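Local coordinates for cellulase (Uncultured bacterium, PDB 6XSO), which probably hydrolyses internal beta-1,4 linkages of cellulose and related plant polysaccharides such as xylan, as a broad-specificity GH5_4 endoglucanase, at residues A[27-32]-A[76-81]; A[38-43]-A[80-85]. One frame throughout, in Å; residues are numbered along the deposited sequence.

Contact 1. Residues A[27-32]-A[76-81]; sequences KNMGVG and FGAIRV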
# COMPACT_ATOMS: atom_id res chain seq x y z
N LYS A 27 6.81 -6.53 11.61
CA LYS A 27 8.22 -6.71 11.90
C LYS A 27 8.86 -7.72 10.96
O LYS A 27 9.98 -7.52 10.48
CB LYS A 27 8.39 -7.18 13.35
CG LYS A 27 9.80 -7.60 13.75
CD LYS A 27 9.82 -8.13 15.18
CE LYS A 27 11.18 -8.73 15.56
NZ LYS A 27 11.51 -9.94 14.75
N ASN A 28 8.17 -8.83 10.70
CA ASN A 28 8.77 -9.92 9.93
C ASN A 28 8.85 -9.62 8.44
O ASN A 28 9.56 -10.32 7.72
CB ASN A 28 8.02 -11.23 10.16
CG ASN A 28 8.21 -11.78 11.54
OD1 ASN A 28 9.22 -11.50 12.19
ND2 ASN A 28 7.26 -12.57 12.00
N MET A 29 8.12 -8.60 7.97
CA MET A 29 8.21 -8.20 6.57
C MET A 29 9.61 -7.73 6.18
O MET A 29 9.97 -7.80 5.00
CB MET A 29 7.24 -7.07 6.29
CG MET A 29 5.79 -7.49 6.21
SD MET A 29 4.66 -6.09 6.22
CE MET A 29 3.08 -6.95 6.22
N GLY A 30 10.42 -7.28 7.13
CA GLY A 30 11.74 -6.78 6.75
C GLY A 30 11.62 -5.51 5.94
O GLY A 30 10.90 -4.57 6.30
N VAL A 31 12.35 -5.47 4.82
CA VAL A 31 12.24 -4.39 3.85
C VAL A 31 11.46 -4.90 2.65
O VAL A 31 11.72 -6.01 2.16
CB VAL A 31 13.58 -3.78 3.40
CG1 VAL A 31 14.11 -2.87 4.48
CG2 VAL A 31 14.58 -4.86 3.01
N GLY A 32 10.54 -4.06 2.16
CA GLY A 32 9.65 -4.42 1.08
C GLY A 32 9.84 -3.56 -0.16
O GLY A 32 10.56 -2.55 -0.15
N PHE A 76 15.05 -8.69 0.31
CA PHE A 76 13.71 -8.19 0.52
C PHE A 76 12.83 -9.28 1.10
O PHE A 76 13.00 -10.48 0.81
CB PHE A 76 13.16 -7.60 -0.78
CG PHE A 76 13.82 -6.30 -1.15
CD1 PHE A 76 13.27 -5.09 -0.75
CD2 PHE A 76 15.04 -6.28 -1.78
CE1 PHE A 76 13.89 -3.89 -1.03
CE2 PHE A 76 15.68 -5.09 -2.06
CZ PHE A 76 15.10 -3.90 -1.69
N GLY A 77 11.88 -8.85 1.94
CA GLY A 77 11.06 -9.78 2.69
C GLY A 77 9.58 -9.71 2.39
O GLY A 77 8.80 -10.49 2.94
N ALA A 78 9.19 -8.79 1.51
CA ALA A 78 7.77 -8.51 1.30
C ALA A 78 7.62 -7.72 0.01
O ALA A 78 8.49 -6.92 -0.34
CB ALA A 78 7.20 -7.71 2.48
N ILE A 79 6.50 -7.96 -0.68
CA ILE A 79 6.16 -7.27 -1.91
C ILE A 79 4.74 -6.73 -1.77
O ILE A 79 3.83 -7.49 -1.42
CB ILE A 79 6.26 -8.21 -3.13
CG1 ILE A 79 7.61 -8.93 -3.24
CG2 ILE A 79 5.96 -7.42 -4.42
CD1 ILE A 79 8.81 -8.05 -3.55
N ARG A 80 4.56 -5.44 -2.02
CA ARG A 80 3.23 -4.87 -2.21
C ARG A 80 2.90 -4.95 -3.70
O ARG A 80 3.70 -4.52 -4.54
CB ARG A 80 3.16 -3.42 -1.72
CG ARG A 80 1.78 -2.73 -1.94
CD ARG A 80 1.70 -1.56 -1.05
NE ARG A 80 0.52 -0.69 -1.08
CZ ARG A 80 0.44 0.47 -1.73
NH1 ARG A 80 1.38 0.86 -2.58
NH2 ARG A 80 -0.64 1.23 -1.55
N VAL A 81 1.73 -5.50 -4.01
CA VAL A 81 1.25 -5.71 -5.37
C VAL A 81 0.01 -4.83 -5.51
O VAL A 81 -1.12 -5.29 -5.26
CB VAL A 81 0.96 -7.20 -5.64
CG1 VAL A 81 0.37 -7.39 -7.04
CG2 VAL A 81 2.25 -8.02 -5.51
O HOH W 1 9.85 -11.58 5.30
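The ring of F76 turns its edge, close to its own plane, to the carbonyl of G32, with CE1 3.7 Å from G32 O. V31 O reaches the same ring obliquely at CD1, where V31 CG2 also packs, 4.0 Å from F76 CD1. With CG of F76 beside its backbone N and opposite the carbonyl carbon (chi1 -72°), the ring lies along the V31-G32 backbone, and I372 of helix 366-377 adds to this apolar cluster. One direct hydrogen bond joins the segments: G77 N donates to V31 O over 2.9 Å, almost straight at 172°, with the donor tilted 20° from the carbonyl plane. Nearby, G77 CA sits 3.2 Å from M29 O in a CA-H...O contact. A78 CB meets M29 CB at 3.9 Å, next to F347 of strand 345-349. A water donates to both N28 O and G77 O, bridging the two backbones. The chemistry is thus polar along the backbone and apolar between side chains: a backbone bond, a water bridge and hydrophobic contacts join the neighbouring parallel strands 31-34 and 78-81 at the entry of the TIM barrel, with no charged pair across the segments.

Contact 2. Residues A[38-43]-A[80-85]; sequences TLDAND and RVPVTW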
# COMPACT_ATOMS: atom_id res chain seq x y z
N THR A 38 1.90 -1.60 -12.59
CA THR A 38 1.78 -2.94 -13.17
C THR A 38 0.32 -3.36 -13.10
O THR A 38 -0.49 -2.91 -13.93
CB THR A 38 2.80 -3.87 -12.48
OG1 THR A 38 4.12 -3.30 -12.60
CG2 THR A 38 2.82 -5.22 -13.16
N LEU A 39 -0.09 -4.14 -12.10
CA LEU A 39 -1.52 -4.48 -12.03
C LEU A 39 -2.38 -3.28 -11.61
O LEU A 39 -3.61 -3.34 -11.74
CB LEU A 39 -1.74 -5.64 -11.07
CG LEU A 39 -0.90 -6.89 -11.33
CD1 LEU A 39 -1.27 -8.04 -10.40
CD2 LEU A 39 -1.01 -7.34 -12.79
N ASP A 40 -1.74 -2.21 -11.13
CA ASP A 40 -2.41 -0.94 -10.85
C ASP A 40 -2.53 -0.03 -12.07
O ASP A 40 -3.26 0.96 -12.01
CB ASP A 40 -1.67 -0.19 -9.72
CG ASP A 40 -0.12 -0.20 -9.88
OD1 ASP A 40 0.48 -1.23 -10.27
OD2 ASP A 40 0.51 0.86 -9.59
N ALA A 41 -1.85 -0.34 -13.16
CA ALA A 41 -1.93 0.51 -14.34
C ALA A 41 -3.36 0.55 -14.87
O ALA A 41 -4.11 -0.43 -14.78
CB ALA A 41 -1.01 -0.02 -15.44
N ASN A 42 -3.73 1.69 -15.43
CA ASN A 42 -5.08 1.88 -15.94
C ASN A 42 -5.08 3.03 -16.94
O ASN A 42 -4.24 3.93 -16.86
CB ASN A 42 -6.08 2.13 -14.80
CG ASN A 42 -5.89 3.48 -14.13
OD1 ASN A 42 -6.66 4.41 -14.39
ND2 ASN A 42 -4.88 3.60 -13.27
N ASP A 43 -6.05 3.00 -17.85
CA ASP A 43 -6.24 4.07 -18.82
C ASP A 43 -7.73 4.17 -19.08
O ASP A 43 -8.31 3.31 -19.76
CB ASP A 43 -5.48 3.76 -20.10
CG ASP A 43 -5.60 4.85 -21.14
OD1 ASP A 43 -6.49 5.73 -21.00
OD2 ASP A 43 -4.81 4.83 -22.10
N ARG A 80 4.56 -5.44 -2.02
CA ARG A 80 3.23 -4.87 -2.21
C ARG A 80 2.90 -4.95 -3.70
O ARG A 80 3.70 -4.52 -4.54
CB ARG A 80 3.16 -3.42 -1.72
CG ARG A 80 1.78 -2.73 -1.94
CD ARG A 80 1.70 -1.56 -1.05
NE ARG A 80 0.52 -0.69 -1.08
CZ ARG A 80 0.44 0.47 -1.73
NH1 ARG A 80 1.38 0.86 -2.58
NH2 ARG A 80 -0.64 1.23 -1.55
N VAL A 81 1.73 -5.50 -4.01
CA VAL A 81 1.25 -5.71 -5.37
C VAL A 81 0.01 -4.83 -5.51
O VAL A 81 -1.12 -5.29 -5.26
CB VAL A 81 0.96 -7.20 -5.64
CG1 VAL A 81 0.37 -7.39 -7.04
CG2 VAL A 81 2.25 -8.02 -5.51
N PRO A 82 0.16 -3.56 -5.87
CA PRO A 82 -1.02 -2.72 -6.08
C PRO A 82 -1.86 -3.23 -7.25
O PRO A 82 -1.33 -3.63 -8.29
CB PRO A 82 -0.44 -1.34 -6.40
CG PRO A 82 1.00 -1.43 -6.21
CD PRO A 82 1.42 -2.86 -6.16
N VAL A 83 -3.18 -3.17 -7.08
CA VAL A 83 -4.09 -3.63 -8.12
C VAL A 83 -5.19 -2.59 -8.29
O VAL A 83 -5.79 -2.15 -7.30
CB VAL A 83 -4.74 -4.99 -7.78
CG1 VAL A 83 -5.62 -5.47 -8.92
CG2 VAL A 83 -3.72 -6.05 -7.49
N THR A 84 -5.48 -2.24 -9.55
CA THR A 84 -6.59 -1.37 -9.90
C THR A 84 -7.68 -2.20 -10.56
O THR A 84 -7.41 -2.93 -11.53
CB THR A 84 -6.13 -0.23 -10.82
OG1 THR A 84 -5.15 0.56 -10.12
CG2 THR A 84 -7.32 0.64 -11.26
N TRP A 85 -8.91 -2.08 -10.06
CA TRP A 85 -9.95 -3.04 -10.39
C TRP A 85 -11.03 -2.53 -11.34
O TRP A 85 -11.70 -3.36 -11.96
CB TRP A 85 -10.63 -3.56 -9.10
CG TRP A 85 -9.66 -4.21 -8.15
CD1 TRP A 85 -8.94 -3.58 -7.18
CD2 TRP A 85 -9.31 -5.60 -8.09
NE1 TRP A 85 -8.15 -4.50 -6.52
CE2 TRP A 85 -8.36 -5.74 -7.05
CE3 TRP A 85 -9.71 -6.74 -8.80
CZ2 TRP A 85 -7.82 -6.97 -6.70
CZ3 TRP A 85 -9.14 -7.96 -8.46
CH2 TRP A 85 -8.19 -8.06 -7.42
O HOH W 2 1.05 -4.52 -9.44
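A type I beta turn from T38 to A41, closed by A41 N to T38 O, lies against the extended chain after strand 78-81, with D40 and V83 4.2 Å apart at their CA atoms. T84 grips the turn twice. Its amide N donates to L39 O at 3.1 Å and 177°, though well to the flank of the carbonyl (C=O...N angle 121°), while its hydroxyl OG1 gives a proton to D40 O at 2.7 Å. The hydroxyl is brought there by a chi1 of -61°, which sets OG1 beside the backbone N and leaves CG2 to meet N42 CB. D40 and P82 run side by side in the same direction, D40 CG 3.7 Å from P82 CB. The D40 carboxylate is held at both oxygens: T38 N, within the turn, reaches OD1 at 2.7 Å from above the carboxylate plane, and N37 N, just before it, binds OD2. Water 2 accepts from L39 N and donates to P82 O, bridging the two backbones. The L39 and V81 side chains cross, with L39 CD1 3.8 Å from V81 CG1. The apolar side continues outward, L39 and V83 both packing on W99 of helix 97-111, whereas D40 touches W349 of strand 345-349 and P82 touches H122 in the loop following strand 116-119.

How the contacts relate
Followed from the N terminus, the chain leaves helix 22-28, enters strand 31-34 and runs into the loop that holds 38-43; helices 51-55 and 66-73 come next, before strand 78-81 returns it beside the first strand. Contact 1 closes the longer excursion, from 27-32 to 76-81. The two crossings interlock rather than nest, since contact 2 starts later, at 38-43, and ends later, at 80-85. They share R80 and V81, and their centres are about 18 Å apart. Contact 1 joins the entry ends of the first two barrel strands, and contact 2 the loops leaving their other ends. Between them R80 makes salt bridges to E171 and E308.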